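Protein - conserved hypothetical (Bacillus anthracis, PDB 4LES) is of unknown function but folds as a compact, mainly antiparallel beta domain with a helix packed against one sheet. Local coordinates at residues A[110-115]-A[180-185]; A[67-72]-A[91-96]; A[127-132]-A[167-172]. All coordinates share one frame; numbering follows the deposited sequence.

Contact 1: residues A[110-115]-A[180-185]; sequences HVFIVV and VYVINK. With EOH (ethanol), chain C.
The Phe112 ring turns an edge to the carbonyl O of Tyr181, within an antiparallel pairing of two strands in a four-stranded sheet; a second sheet packs against it, consistent with a beta sandwich. Phe112 CD1 lies 3.7 Å from Val180 CG1 and its CE1 3.6 Å from Val182 CG2. With CG anti to the carbonyl carbon (chi1 -74°), the ring falls alongside Val182, pointing the same way. Tyr181 also offers an edge: CD1 is 3.4 Å from Ile113 O, and CE1 is 3.7 Å from Val115 CG2. At the strand end, the imidazole of His110 meets at its edge an ethanol, probably from the crystallisation liquor, NE2 and the ethanol O being hydrogen-bonded at 2.9 Å. On its other nitrogen, ND1 bonds to the carbonyl of Asp108, a fixed partner that helps set the ring's rotation.

Four backbone hydrogen bonds join the strands, two in each of the pairs Val111 with Ile183 and Ile113 with Tyr181; the shortest joins Ile113 N to Tyr181 O at 2.7 Å. The strand axes make 145°, a twisted antiparallel pairing. Beta-branched residues suit this extended backbone, and most of those here are buried. Phe112, Val114 and Val180 meet helix 149-158, whereas Ile113, Tyr181 and Ile183 reach Leu137 in the second sheet. Within that buried layer Ile113 CG1 and Ile183 CG1 touch at 3.6 Å, their side chains crossing nearly at right angles.

Asn184 ends the strand as an N-cap, its OD1 accepting from Lys187 N at the start of helix 185-190. Immediately after it, the extended Lys185 runs across Val111, so that aliphatic CD lies 3.6 Å from Val111 CG1.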
loop_
_atom_site.group_PDB
_atom_site.type_symbol
_atom_site.label_atom_id
_atom_site.label_comp_id
_atom_site.label_asym_id
_atom_site.label_seq_id
_atom_site.Cartn_x
_atom_site.Cartn_y
_atom_site.Cartn_z
ATOM N N HIS A 110 -11.434 6.085 13.173
ATOM C CA HIS A 110 -10.645 5.328 12.196
ATOM C C HIS A 110 -9.833 6.235 11.270
ATOM O O HIS A 110 -10.158 7.404 11.092
ATOM C CB HIS A 110 -11.560 4.435 11.358
ATOM C CG HIS A 110 -12.287 3.389 12.153
ATOM N ND1 HIS A 110 -13.398 3.672 12.916
ATOM C CD2 HIS A 110 -12.077 2.054 12.276
ATOM C CE1 HIS A 110 -13.833 2.562 13.489
ATOM N NE2 HIS A 110 -13.049 1.565 13.114
ATOM N N VAL A 111 -8.761 5.684 10.702
ATOM C CA VAL A 111 -7.892 6.411 9.768
ATOM C C VAL A 111 -7.618 5.551 8.553
ATOM O O VAL A 111 -7.824 4.352 8.585
ATOM C CB VAL A 111 -6.510 6.794 10.392
ATOM C CG1 VAL A 111 -6.660 7.877 11.425
ATOM C CG2 VAL A 111 -5.820 5.587 11.001
ATOM N N PHE A 112 -7.181 6.182 7.473
ATOM C CA PHE A 112 -6.742 5.447 6.314
ATOM C C PHE A 112 -5.263 5.183 6.516
ATOM O O PHE A 112 -4.519 6.099 6.888
ATOM C CB PHE A 112 -6.907 6.250 5.026
ATOM C CG PHE A 112 -8.318 6.380 4.563
ATOM C CD1 PHE A 112 -9.032 5.256 4.171
ATOM C CD2 PHE A 112 -8.919 7.619 4.464
ATOM C CE1 PHE A 112 -10.332 5.368 3.725
ATOM C CE2 PHE A 112 -10.228 7.740 4.028
ATOM C CZ PHE A 112 -10.934 6.614 3.656
ATOM N N ILE A 113 -4.838 3.940 6.327
ATOM C CA ILE A 113 -3.409 3.622 6.371
ATOM C C ILE A 113 -3.085 3.261 4.947
ATOM O O ILE A 113 -3.703 2.345 4.389
ATOM C CB ILE A 113 -3.073 2.444 7.295
ATOM C CG1 ILE A 113 -3.517 2.764 8.733
ATOM C CG2 ILE A 113 -1.570 2.159 7.277
ATOM C CD1 ILE A 113 -2.877 4.027 9.309
ATOM N N VAL A 114 -2.188 4.027 4.333
ATOM C CA VAL A 114 -1.800 3.797 2.946
ATOM C C VAL A 114 -0.411 3.185 2.899
ATOM O O VAL A 114 0.509 3.716 3.492
ATOM C CB VAL A 114 -1.722 5.119 2.158
ATOM C CG1 VAL A 114 -1.320 4.866 0.702
ATOM C CG2 VAL A 114 -3.045 5.859 2.223
ATOM N N VAL A 115 -0.269 2.045 2.245
ATOM C CA VAL A 115 1.048 1.424 2.032
ATOM C C VAL A 115 1.390 1.655 0.548
ATOM O O VAL A 115 0.740 1.104 -0.344
ATOM C CB VAL A 115 1.027 -0.091 2.352
ATOM C CG1 VAL A 115 2.363 -0.730 2.060
ATOM C CG2 VAL A 115 0.635 -0.350 3.806
ATOM N N VAL A 180 -4.738 0.566 0.532
ATOM C CA VAL A 180 -5.330 1.484 1.486
ATOM C C VAL A 180 -6.231 0.724 2.444
ATOM O O VAL A 180 -7.163 0.028 2.026
ATOM C CB VAL A 180 -6.111 2.619 0.786
ATOM C CG1 VAL A 180 -6.701 3.581 1.804
ATOM C CG2 VAL A 180 -5.195 3.360 -0.178
ATOM N N TYR A 181 -5.945 0.866 3.735
ATOM C CA TYR A 181 -6.716 0.201 4.779
ATOM C C TYR A 181 -7.429 1.200 5.672
ATOM O O TYR A 181 -7.014 2.351 5.805
ATOM C CB TYR A 181 -5.787 -0.665 5.632
ATOM C CG TYR A 181 -4.856 -1.547 4.831
ATOM C CD1 TYR A 181 -3.625 -1.067 4.387
ATOM C CD2 TYR A 181 -5.208 -2.849 4.494
ATOM C CE1 TYR A 181 -2.755 -1.871 3.656
ATOM C CE2 TYR A 181 -4.340 -3.662 3.759
ATOM C CZ TYR A 181 -3.117 -3.159 3.335
ATOM O OH TYR A 181 -2.249 -3.955 2.608
ATOM N N VAL A 182 -8.537 0.760 6.259
ATOM C CA VAL A 182 -9.277 1.574 7.203
ATOM C C VAL A 182 -9.016 0.919 8.556
ATOM O O VAL A 182 -9.436 -0.200 8.791
ATOM C CB VAL A 182 -10.779 1.643 6.861
ATOM C CG1 VAL A 182 -11.556 2.331 7.976
ATOM C CG2 VAL A 182 -10.977 2.387 5.547
ATOM N N ILE A 183 -8.307 1.621 9.434
ATOM C CA ILE A 183 -7.902 1.068 10.711
ATOM C C ILE A 183 -8.346 1.929 11.878
ATOM O O ILE A 183 -8.462 3.144 11.739
ATOM C CB ILE A 183 -6.351 0.978 10.765
ATOM C CG1 ILE A 183 -5.816 0.152 9.602
ATOM C CG2 ILE A 183 -5.868 0.374 12.073
ATOM C CD1 ILE A 183 -6.265 -1.298 9.627
ATOM N N ASN A 184 -8.591 1.295 13.026
ATOM C CA ASN A 184 -8.936 2.017 14.245
ATOM C C ASN A 184 -7.723 2.843 14.627
ATOM O O ASN A 184 -6.639 2.288 14.818
ATOM C CB ASN A 184 -9.280 1.047 15.368
ATOM C CG ASN A 184 -9.698 1.751 16.649
ATOM O OD1 ASN A 184 -8.981 2.588 17.200
ATOM N ND2 ASN A 184 -10.855 1.380 17.145
ATOM N N LYS A 185 -7.904 4.156 14.755
ATOM C CA LYS A 185 -6.781 5.045 15.033
ATOM C C LYS A 185 -6.048 4.716 16.331
ATOM O O LYS A 185 -4.813 4.604 16.345
ATOM C CB LYS A 185 -7.227 6.493 15.035
ATOM C CG LYS A 185 -6.059 7.445 15.124
ATOM C CD LYS A 185 -6.490 8.861 14.848
ATOM C CE LYS A 185 -5.289 9.783 14.795
ATOM N NZ LYS A 185 -5.675 11.131 14.308
HETATM C C1 EOH C . -12.950 -2.062 14.655
HETATM C C2 EOH C . -11.507 -2.470 14.881
HETATM O O EOH C . -13.130 -0.663 14.925
#

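Contact 2: residues A[67-72]-A[91-96]; sequences IKEKEY and VERDKV
Lys70 and Glu92 form a hydrogen-bonded pair in an antiparallel beta hairpin. Lys70 N gives to Glu92 O at 2.9 Å, and Glu92 N returns an almost straight bond (178°) to Lys70 O at 2.8 Å. Beyond this pair the ladder frays: Asp94 N reaches Lys68 O only weakly, at 3.4 Å.

Side-chain acceptors are served on both faces. On the Lys70 face, the extended chain of Glu92 brings OE1 to a water that donates to it at 2.9 Å; the same water sits 2.6 Å from Tyr72 OH, in the plane of the phenol ring, and so bridges carboxylate and hydroxyl. Glu92 OE2 lies close to Asp189 OD1, a crowding of like charges that might favour protonation of one of them.

On the other face, Glu69 is long enough to pack its methylene CG 3.5 Å from Val91 CG1 and still bring OE2 over the guanidinium face of Arg93, 3.5 Å from NH2. This salt bridge is purely electrostatic, because no N-H points at the oxygen. Bent at chi3, Arg93 sends NE straight to Lys95 O at 2.9 Å; NH1 forms a salt bridge with Glu158 and NH2 one with a phosphate, probably from the crystallisation liquor.

Strand 69-79 is one edge of the four-stranded sheet; strand 83-96 lies between it and strand 110-121, with Arg93 touching helix 149-158 and Glu92 helix 185-190.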
loop_
_atom_site.group_PDB
_atom_site.type_symbol
_atom_site.label_atom_id
_atom_site.label_comp_id
_atom_site.label_asym_id
_atom_site.label_seq_id
_atom_site.Cartn_x
_atom_site.Cartn_y
_atom_site.Cartn_z
ATOM N N ILE A 67 -2.824 17.889 13.032
ATOM C CA ILE A 67 -1.995 17.028 12.188
ATOM C C ILE A 67 -2.872 16.041 11.431
ATOM O O ILE A 67 -3.464 15.132 11.997
ATOM C CB ILE A 67 -0.904 16.298 13.002
ATOM C CG1 ILE A 67 -0.070 17.309 13.814
ATOM C CG2 ILE A 67 -0.027 15.449 12.095
ATOM C CD1 ILE A 67 0.341 18.572 13.056
ATOM N N LYS A 68 -2.896 16.240 10.126
ATOM C CA LYS A 68 -3.728 15.501 9.219
ATOM C C LYS A 68 -3.084 14.246 8.639
ATOM O O LYS A 68 -3.774 13.409 8.045
ATOM C CB LYS A 68 -4.055 16.446 8.052
ATOM C CG LYS A 68 -2.797 16.885 7.300
ATOM C CD LYS A 68 -3.018 17.872 6.168
ATOM C CE LYS A 68 -1.715 18.001 5.381
ATOM N NZ LYS A 68 -1.675 19.123 4.403
ATOM N N GLU A 69 -1.769 14.117 8.782
ATOM C CA GLU A 69 -1.060 13.018 8.156
ATOM C C GLU A 69 0.240 12.715 8.916
ATOM O O GLU A 69 0.919 13.633 9.407
ATOM C CB GLU A 69 -0.823 13.450 6.700
ATOM C CG GLU A 69 -0.049 12.536 5.800
ATOM C CD GLU A 69 -0.042 13.019 4.349
ATOM O OE1 GLU A 69 0.849 12.615 3.586
ATOM O OE2 GLU A 69 -0.904 13.824 3.975
ATOM N N LYS A 70 0.541 11.436 9.068
ATOM C CA LYS A 70 1.761 10.996 9.722
ATOM C C LYS A 70 2.412 9.976 8.815
ATOM O O LYS A 70 1.760 8.996 8.378
ATOM C CB LYS A 70 1.476 10.417 11.103
ATOM C CG LYS A 70 2.752 10.044 11.836
ATOM C CD LYS A 70 2.525 9.759 13.308
ATOM C CE LYS A 70 3.830 9.302 13.939
ATOM N NZ LYS A 70 3.600 8.694 15.268
ATOM N N GLU A 71 3.688 10.197 8.515
ATOM C CA GLU A 71 4.392 9.363 7.549
ATOM C C GLU A 71 5.489 8.472 8.136
ATOM O O GLU A 71 6.227 8.901 9.009
ATOM C CB GLU A 71 4.977 10.258 6.465
ATOM C CG GLU A 71 3.968 11.260 5.936
ATOM C CD GLU A 71 4.526 12.111 4.813
ATOM O OE1 GLU A 71 5.513 11.643 4.172
ATOM O OE2 GLU A 71 3.976 13.236 4.559
ATOM N N TYR A 72 5.581 7.234 7.616
ATOM C CA TYR A 72 6.585 6.234 8.036
ATOM C C TYR A 72 7.358 5.767 6.784
ATOM O O TYR A 72 6.814 5.027 5.936
ATOM C CB TYR A 72 5.907 5.056 8.694
ATOM C CG TYR A 72 5.091 5.419 9.880
ATOM C CD1 TYR A 72 3.779 5.829 9.734
ATOM C CD2 TYR A 72 5.617 5.355 11.146
ATOM C CE1 TYR A 72 3.010 6.183 10.815
ATOM C CE2 TYR A 72 4.857 5.715 12.258
ATOM C CZ TYR A 72 3.556 6.135 12.082
ATOM O OH TYR A 72 2.775 6.494 13.175
ATOM N N VAL A 91 1.540 5.691 5.132
ATOM C CA VAL A 91 0.995 6.990 5.543
ATOM C C VAL A 91 -0.330 6.844 6.275
ATOM O O VAL A 91 -1.217 6.150 5.815
ATOM C CB VAL A 91 0.743 7.872 4.316
ATOM C CG1 VAL A 91 0.192 9.238 4.729
ATOM C CG2 VAL A 91 2.047 8.049 3.552
ATOM N N GLU A 92 -0.439 7.510 7.413
ATOM C CA GLU A 92 -1.643 7.519 8.224
ATOM C C GLU A 92 -2.316 8.834 7.936
ATOM O O GLU A 92 -1.720 9.900 8.159
ATOM C CB GLU A 92 -1.261 7.428 9.712
ATOM C CG GLU A 92 -2.421 7.530 10.677
ATOM C CD GLU A 92 -1.983 7.474 12.136
ATOM O OE1 GLU A 92 -0.775 7.607 12.428
ATOM O OE2 GLU A 92 -2.865 7.304 12.999
ATOM N N ARG A 93 -3.536 8.787 7.422
ATOM C CA ARG A 93 -4.246 10.025 7.085
ATOM C C ARG A 93 -5.747 10.022 7.290
ATOM O O ARG A 93 -6.370 8.987 7.411
ATOM C CB ARG A 93 -3.907 10.464 5.654
ATOM C CG ARG A 93 -4.058 9.411 4.584
ATOM C CD ARG A 93 -3.228 9.767 3.356
ATOM N NE ARG A 93 -3.871 10.757 2.518
ATOM C CZ ARG A 93 -3.251 11.563 1.659
ATOM N NH1 ARG A 93 -3.967 12.417 0.951
ATOM N NH2 ARG A 93 -1.937 11.555 1.519
ATOM N N ASP A 94 -6.291 11.232 7.328
ATOM C CA ASP A 94 -7.729 11.502 7.550
ATOM C C ASP A 94 -8.620 11.391 6.310
ATOM O O ASP A 94 -9.832 11.376 6.431
ATOM C CB ASP A 94 -7.888 12.924 8.103
ATOM C CG ASP A 94 -7.324 14.003 7.146
ATOM O OD1 ASP A 94 -6.428 13.698 6.312
ATOM O OD2 ASP A 94 -7.762 15.167 7.237
ATOM N N LYS A 95 -8.034 11.350 5.119
ATOM C CA LYS A 95 -8.830 11.266 3.901
ATOM C C LYS A 95 -7.993 10.944 2.664
ATOM O O LYS A 95 -6.750 11.031 2.687
ATOM C CB LYS A 95 -9.575 12.586 3.661
ATOM C CG LYS A 95 -8.642 13.754 3.397
ATOM C CD LYS A 95 -9.373 15.060 3.122
ATOM C CE LYS A 95 -8.349 16.149 2.824
ATOM N NZ LYS A 95 -8.970 17.456 2.496
ATOM N N VAL A 96 -8.693 10.552 1.594
ATOM C CA VAL A 96 -8.084 10.268 0.285
ATOM C C VAL A 96 -8.988 10.866 -0.787
ATOM O O VAL A 96 -10.178 11.070 -0.547
ATOM C CB VAL A 96 -7.865 8.744 0.010
ATOM C CG1 VAL A 96 -6.833 8.157 0.962
ATOM C CG2 VAL A 96 -9.179 7.968 0.064
HETATM O O HOH W 1 0.791 7.084 14.803
#

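Contact 3: residues A[127-132]-A[167-172]; sequences MKLAFL and KELKPG
Glu168 lies across from Lys128 in a two-pair antiparallel ladder, and its side chain crosses that of Lys128 obliquely. CB rests 3.3 Å from Met127 O. CG, anti to the carbonyl carbon (chi1 -61°), stays 3.9 Å from Met127 O, with Lys128 CA next. The extended chain then ends in the carboxylate, whose OE2 lies 3.8 Å from Lys128 CG. Lys128 bends at chi3 and its NZ stays 5.9 Å from that OE2, so opposite charges are near without a salt bridge; two long, charged side chains suit this solvent-facing side.

The other side is apolar. Leu129 and Leu169 cross at about a right angle, their CD1 methyls modelled 3.3 Å apart, closer than usual, so the exact spacing is doubtful. Phe83 and Lys175 line the surroundings of Leu169. Met127, present as selenomethionine in two conformers, shares this side.

Backbone bonds hold the frame. Leu169 N gives to Met127 O at 2.8 Å, and Met127 N to Leu169 O at 3.0 Å; Asn121 ND2 adds a second donor to the latter oxygen. One step on, Leu129 N meets Lys167 O at 2.9 Å from above the carbonyl plane, as the chain already turns. Phe131 N and Leu132 N then bond back to Lys128 O and Leu129 O, three residues earlier, which is the signature of a 3-10 turn following a short beta ladder.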
loop_
_atom_site.group_PDB
_atom_site.type_symbol
_atom_site.label_atom_id
_atom_site.label_comp_id
_atom_site.label_asym_id
_atom_site.label_seq_id
_atom_site.Cartn_x
_atom_site.Cartn_y
_atom_site.Cartn_z
HETATM N N MSE A 127 5.211 -11.326 -17.204
HETATM C CA MSE A 127 4.659 -12.116 -16.114
HETATM C C MSE A 127 3.325 -11.511 -15.801
HETATM O O MSE A 127 3.116 -10.317 -16.009
HETATM C CB MSE A 127 5.575 -12.089 -14.891
HETATM C CG MSE A 127 7.003 -12.595 -15.170
HETATM SE SE MSE A 127 7.074 -14.444 -15.878
HETATM C CE MSE A 127 5.427 -15.112 -15.023
ATOM N N LYS A 128 2.415 -12.323 -15.281
ATOM C CA LYS A 128 1.072 -11.871 -14.965
ATOM C C LYS A 128 1.022 -11.070 -13.681
ATOM O O LYS A 128 1.677 -11.406 -12.685
ATOM C CB LYS A 128 0.142 -13.055 -14.825
ATOM C CG LYS A 128 0.159 -13.981 -16.036
ATOM C CD LYS A 128 -0.836 -15.118 -15.896
ATOM C CE LYS A 128 -2.268 -14.606 -15.770
ATOM N NZ LYS A 128 -3.259 -15.713 -15.905
ATOM N N LEU A 129 0.191 -10.034 -13.720
ATOM C CA LEU A 129 -0.060 -9.143 -12.618
ATOM C C LEU A 129 -0.540 -9.953 -11.416
ATOM O O LEU A 129 -0.230 -9.629 -10.264
ATOM C CB LEU A 129 -1.153 -8.154 -13.036
ATOM C CG LEU A 129 -1.219 -6.799 -12.381
ATOM C CD1 LEU A 129 0.034 -6.031 -12.768
ATOM C CD2 LEU A 129 -2.473 -6.053 -12.827
ATOM N N ALA A 130 -1.289 -11.014 -11.696
ATOM C CA ALA A 130 -1.803 -11.911 -10.655
ATOM C C ALA A 130 -0.677 -12.522 -9.810
ATOM O O ALA A 130 -0.891 -12.868 -8.652
ATOM C CB ALA A 130 -2.642 -13.023 -11.277
ATOM N N PHE A 131 0.514 -12.657 -10.377
ATOM C CA PHE A 131 1.618 -13.210 -9.605
ATOM C C PHE A 131 2.387 -12.161 -8.806
ATOM O O PHE A 131 3.339 -12.501 -8.165
ATOM C CB PHE A 131 2.561 -14.003 -10.488
ATOM C CG PHE A 131 1.901 -15.185 -11.182
ATOM C CD1 PHE A 131 1.053 -16.048 -10.484
ATOM C CD2 PHE A 131 2.191 -15.473 -12.493
ATOM C CE1 PHE A 131 0.471 -17.152 -11.102
ATOM C CE2 PHE A 131 1.626 -16.591 -13.123
ATOM C CZ PHE A 131 0.759 -17.425 -12.424
ATOM N N LEU A 132 1.996 -10.887 -8.842
ATOM C CA LEU A 132 2.694 -9.894 -8.000
ATOM C C LEU A 132 2.651 -10.326 -6.544
ATOM O O LEU A 132 1.619 -10.752 -6.069
ATOM C CB LEU A 132 2.082 -8.511 -8.115
ATOM C CG LEU A 132 2.649 -7.599 -9.189
ATOM C CD1 LEU A 132 1.835 -6.309 -9.232
ATOM C CD2 LEU A 132 4.100 -7.275 -8.901
ATOM N N LYS A 167 -2.752 -6.581 -17.887
ATOM C CA LYS A 167 -2.818 -7.867 -17.233
ATOM C C LYS A 167 -1.430 -8.515 -16.998
ATOM O O LYS A 167 -1.299 -9.448 -16.196
ATOM C CB LYS A 167 -3.725 -8.807 -18.014
ATOM C CG LYS A 167 -5.202 -8.438 -17.933
ATOM C CD LYS A 167 -6.065 -9.544 -18.527
ATOM C CE LYS A 167 -7.553 -9.308 -18.301
ATOM N NZ LYS A 167 -8.382 -10.425 -18.873
ATOM N N GLU A 168 -0.411 -8.037 -17.700
ATOM C CA GLU A 168 0.924 -8.558 -17.528
ATOM C C GLU A 168 1.927 -7.435 -17.495
ATOM O O GLU A 168 1.689 -6.389 -18.090
ATOM C CB GLU A 168 1.267 -9.502 -18.668
ATOM C CG GLU A 168 0.327 -10.690 -18.735
ATOM C CD GLU A 168 0.764 -11.733 -19.723
ATOM O OE1 GLU A 168 1.633 -11.423 -20.560
ATOM O OE2 GLU A 168 0.226 -12.862 -19.665
ATOM N N LEU A 169 3.018 -7.622 -16.754
ATOM C CA LEU A 169 4.098 -6.649 -16.756
ATOM C C LEU A 169 5.139 -7.173 -17.679
ATOM O O LEU A 169 5.444 -8.363 -17.673
ATOM C CB LEU A 169 4.789 -6.485 -15.424
ATOM C CG LEU A 169 4.075 -5.934 -14.223
ATOM C CD1 LEU A 169 3.069 -6.967 -13.745
ATOM C CD2 LEU A 169 5.113 -5.617 -13.141
ATOM N N LYS A 170 5.724 -6.277 -18.443
ATOM C CA LYS A 170 6.756 -6.653 -19.358
ATOM C C LYS A 170 8.077 -6.737 -18.639
ATOM O O LYS A 170 8.225 -6.174 -17.551
ATOM C CB LYS A 170 6.810 -5.651 -20.493
ATOM C CG LYS A 170 5.589 -5.765 -21.388
ATOM C CD LYS A 170 5.774 -5.001 -22.676
ATOM C CE LYS A 170 4.732 -5.416 -23.690
ATOM N NZ LYS A 170 4.901 -4.619 -24.927
ATOM N N PRO A 171 9.046 -7.453 -19.232
ATOM C CA PRO A 171 10.369 -7.579 -18.624
ATOM C C PRO A 171 10.942 -6.215 -18.246
ATOM O O PRO A 171 11.099 -5.365 -19.107
ATOM C CB PRO A 171 11.215 -8.223 -19.729
ATOM C CG PRO A 171 10.249 -8.876 -20.642
ATOM C CD PRO A 171 8.926 -8.205 -20.496
ATOM N N GLY A 172 11.226 -6.003 -16.964
ATOM C CA GLY A 172 11.789 -4.731 -16.486
ATOM C C GLY A 172 10.752 -3.656 -16.181
ATOM O O GLY A 172 11.102 -2.579 -15.701
HETATM O O HOH W 2 -2.571 -10.900 -14.558
#

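Overall arrangement
From the N terminus, strand 69-79 turns back into strand 83-96, and contact 2 ties the far ends of this hairpin across 18 residues. Strand 110-121 follows as the next neighbour, bonded to 83-96 by Val114 N to Val91 O and Phe112 O to Arg93 N, so contacts 1 and 2 are adjoining joints of one sheet. Contact 1 closes a much longer loop of 64 residues, where strand 174-184 pairs with 110-121 as the last strand of the sheet. Inside this loop contact 3 closes a smaller one of its own, containing strand 135-139 and helix 149-158. No contacts cross; contact 3 lies on the other side of the chain's centre from contacts 1 and 2, its centre about 27 Å from that of contact 1.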